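Local coordinates for Thiol:disulfide interchange protein DsbA (Neisseria meningitidis MC58, PDB 3DVX) that probably acts as a periplasmic thiol-disulfide oxidoreductase of the DsbA type, helping to introduce disulfide bonds into other proteins, at residues F31-V36 / R74-V79. Sequence-based numbering, arbitrary orientation.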
loop_
_atom_site.group_PDB
_atom_site.type_symbol
_atom_site.label_atom_id
_atom_site.label_comp_id
_atom_site.label_asym_id
_atom_site.label_seq_id
_atom_site.Cartn_x
_atom_site.Cartn_y
_atom_site.Cartn_z
ATOM N N PHE A 31 -5.001 -0.726 0.995
ATOM C CA PHE A 31 -5.444 -1.792 0.125
ATOM C C PHE A 31 -5.877 -2.970 0.965
ATOM O O PHE A 31 -5.655 -2.999 2.167
ATOM C CB PHE A 31 -4.305 -2.230 -0.826
ATOM C CG PHE A 31 -3.203 -3.030 -0.152
ATOM C CD1 PHE A 31 -3.169 -4.406 -0.246
ATOM C CD2 PHE A 31 -2.198 -2.396 0.570
ATOM C CE1 PHE A 31 -2.158 -5.127 0.371
ATOM C CE2 PHE A 31 -1.199 -3.117 1.185
ATOM C CZ PHE A 31 -1.176 -4.477 1.082
ATOM N N GLY A 32 -6.498 -3.942 0.315
ATOM C CA GLY A 32 -6.712 -5.249 0.903
ATOM C C GLY A 32 -6.405 -6.285 -0.159
ATOM O O GLY A 32 -6.540 -6.027 -1.353
ATOM N N TYR A 33 -5.985 -7.463 0.275
ATOM C CA TYR A 33 -5.676 -8.557 -0.629
ATOM C C TYR A 33 -6.958 -9.163 -1.189
ATOM O O TYR A 33 -6.916 -9.953 -2.126
ATOM C CB TYR A 33 -4.888 -9.638 0.115
ATOM C CG TYR A 33 -3.458 -9.271 0.462
ATOM C CD1 TYR A 33 -2.610 -8.691 -0.487
ATOM C CD2 TYR A 33 -2.936 -9.542 1.725
ATOM C CE1 TYR A 33 -1.299 -8.375 -0.177
ATOM C CE2 TYR A 33 -1.612 -9.241 2.033
ATOM C CZ TYR A 33 -0.808 -8.655 1.077
ATOM O OH TYR A 33 0.492 -8.346 1.379
ATOM N N PHE A 34 -8.094 -8.797 -0.602
ATOM C CA PHE A 34 -9.381 -9.348 -1.002
ATOM C C PHE A 34 -10.094 -8.427 -1.975
ATOM O O PHE A 34 -11.259 -8.650 -2.299
ATOM C CB PHE A 34 -10.271 -9.573 0.227
ATOM C CG PHE A 34 -10.248 -8.433 1.219
ATOM C CD1 PHE A 34 -10.741 -7.188 0.881
ATOM C CD2 PHE A 34 -9.734 -8.618 2.489
ATOM C CE1 PHE A 34 -10.713 -6.136 1.796
ATOM C CE2 PHE A 34 -9.710 -7.588 3.403
ATOM C CZ PHE A 34 -10.197 -6.341 3.056
ATOM N N CYS A 35 -9.384 -7.413 -2.455
ATOM C CA CYS A 35 -9.990 -6.352 -3.236
ATOM C C CYS A 35 -9.619 -6.417 -4.710
ATOM O O CYS A 35 -8.493 -6.113 -5.103
ATOM C CB CYS A 35 -9.550 -5.014 -2.675
ATOM S SG CYS A 35 -10.198 -3.624 -3.578
ATOM N N VAL A 36 -10.587 -6.768 -5.542
ATOM C CA VAL A 36 -10.299 -7.014 -6.945
ATOM C C VAL A 36 -9.623 -5.805 -7.609
ATOM O O VAL A 36 -8.826 -5.968 -8.539
ATOM C CB VAL A 36 -11.581 -7.424 -7.721
ATOM C CG1 VAL A 36 -12.352 -6.188 -8.178
ATOM C CG2 VAL A 36 -11.234 -8.327 -8.897
ATOM N N ARG A 74 -1.267 -8.562 8.731
ATOM C CA ARG A 74 -0.006 -9.038 9.269
ATOM C C ARG A 74 0.847 -9.666 8.173
ATOM O O ARG A 74 2.081 -9.574 8.197
ATOM C CB ARG A 74 -0.274 -10.062 10.370
ATOM C CG ARG A 74 0.954 -10.809 10.818
ATOM C CD ARG A 74 0.737 -11.543 12.135
ATOM N NE ARG A 74 1.992 -11.699 12.873
ATOM C CZ ARG A 74 2.074 -12.021 14.161
ATOM N NH1 ARG A 74 0.968 -12.221 14.873
ATOM N NH2 ARG A 74 3.266 -12.134 14.738
HETATM N N MSE A 75 0.187 -10.325 7.225
HETATM C CA MSE A 75 0.868 -10.897 6.087
HETATM C C MSE A 75 1.476 -9.775 5.270
HETATM O O MSE A 75 2.552 -9.934 4.712
HETATM C CB MSE A 75 -0.103 -11.699 5.230
HETATM C CG MSE A 75 0.416 -12.035 3.847
HETATM SE SE MSE A 75 2.104 -13.005 3.890
HETATM C CE MSE A 75 1.433 -14.764 4.470
ATOM N N ALA A 76 0.785 -8.640 5.198
ATOM C CA ALA A 76 1.282 -7.493 4.437
ATOM C C ALA A 76 2.500 -6.916 5.127
ATOM O O ALA A 76 3.435 -6.452 4.476
ATOM C CB ALA A 76 0.200 -6.426 4.288
ATOM N N ALA A 77 2.466 -6.953 6.454
ATOM C CA ALA A 77 3.587 -6.537 7.286
ATOM C C ALA A 77 4.792 -7.431 7.005
ATOM O O ALA A 77 5.907 -6.944 6.828
ATOM C CB ALA A 77 3.201 -6.605 8.759
ATOM N N ALA A 78 4.550 -8.739 6.956
ATOM C CA ALA A 78 5.570 -9.695 6.589
ATOM C C ALA A 78 6.174 -9.307 5.243
ATOM O O ALA A 78 7.357 -8.993 5.135
ATOM C CB ALA A 78 4.967 -11.077 6.525
ATOM N N VAL A 79 5.330 -9.307 4.218
ATOM C CA VAL A 79 5.747 -8.987 2.858
ATOM C C VAL A 79 6.699 -7.799 2.835
ATOM O O VAL A 79 7.738 -7.829 2.181
ATOM C CB VAL A 79 4.535 -8.659 1.965
ATOM C CG1 VAL A 79 4.993 -8.047 0.632
ATOM C CG2 VAL A 79 3.681 -9.904 1.761
#
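Tyr-33 and Phe-31 pack against one flank of helix 70-81 through Met-75, Ala-76 and Val-79, in a small, buried and mostly apolar contact. It sits where the loop leaving strand 25-31 meets the helical part of the chain. Tyr-33 carries most of it. Its CG stands anti to the carbonyl carbon (chi1 -72°), and the ring reaches out to the helix. The phenol oxygen leads: OH of Tyr-33 lies 3.3 Å from CA of Ala-76 and 3.6 Å from CG2 of Val-79, one helical turn further on. CZ of Tyr-33 rests 4.0 Å from the Ala-76 methyl, CB. The backbone N of Ala-76 faces the rim of the Tyr-33 ring, close to the ring plane. Beside it, CE2 of Tyr-33 touches CG of Met-75 at 3.9 Å. These two side chains cross at about a right angle, and the bent selenomethionine chain then turns off toward Met-125 and Tyr-128 of helix 121-129.

Residues 31-36 run from strand 25-31 into the helix that starts with the CxxC motif of the thioredoxin fold. Helix 70-81 belongs to the helical domain that DsbA proteins insert into that fold, so the contact joins the two. Gly-32 to Cys-35 forms a type I turn, and Cys-35 is the N-cap of helix 36-51. The predicted redox disulfide between Cys-35 and Cys-38 is absent in this reduced structure.

Phe-31 adds a second, lighter touch. Its CZ comes 4.0 Å from CB of Ala-76, so that methyl meets both aromatic residues. CD1 of Tyr-33 lies at the edge of the Phe-31 ring, in its plane. His-62 packs edge-to-face with both rings, and Phe-93 of helix 85-98 does the same with Tyr-33.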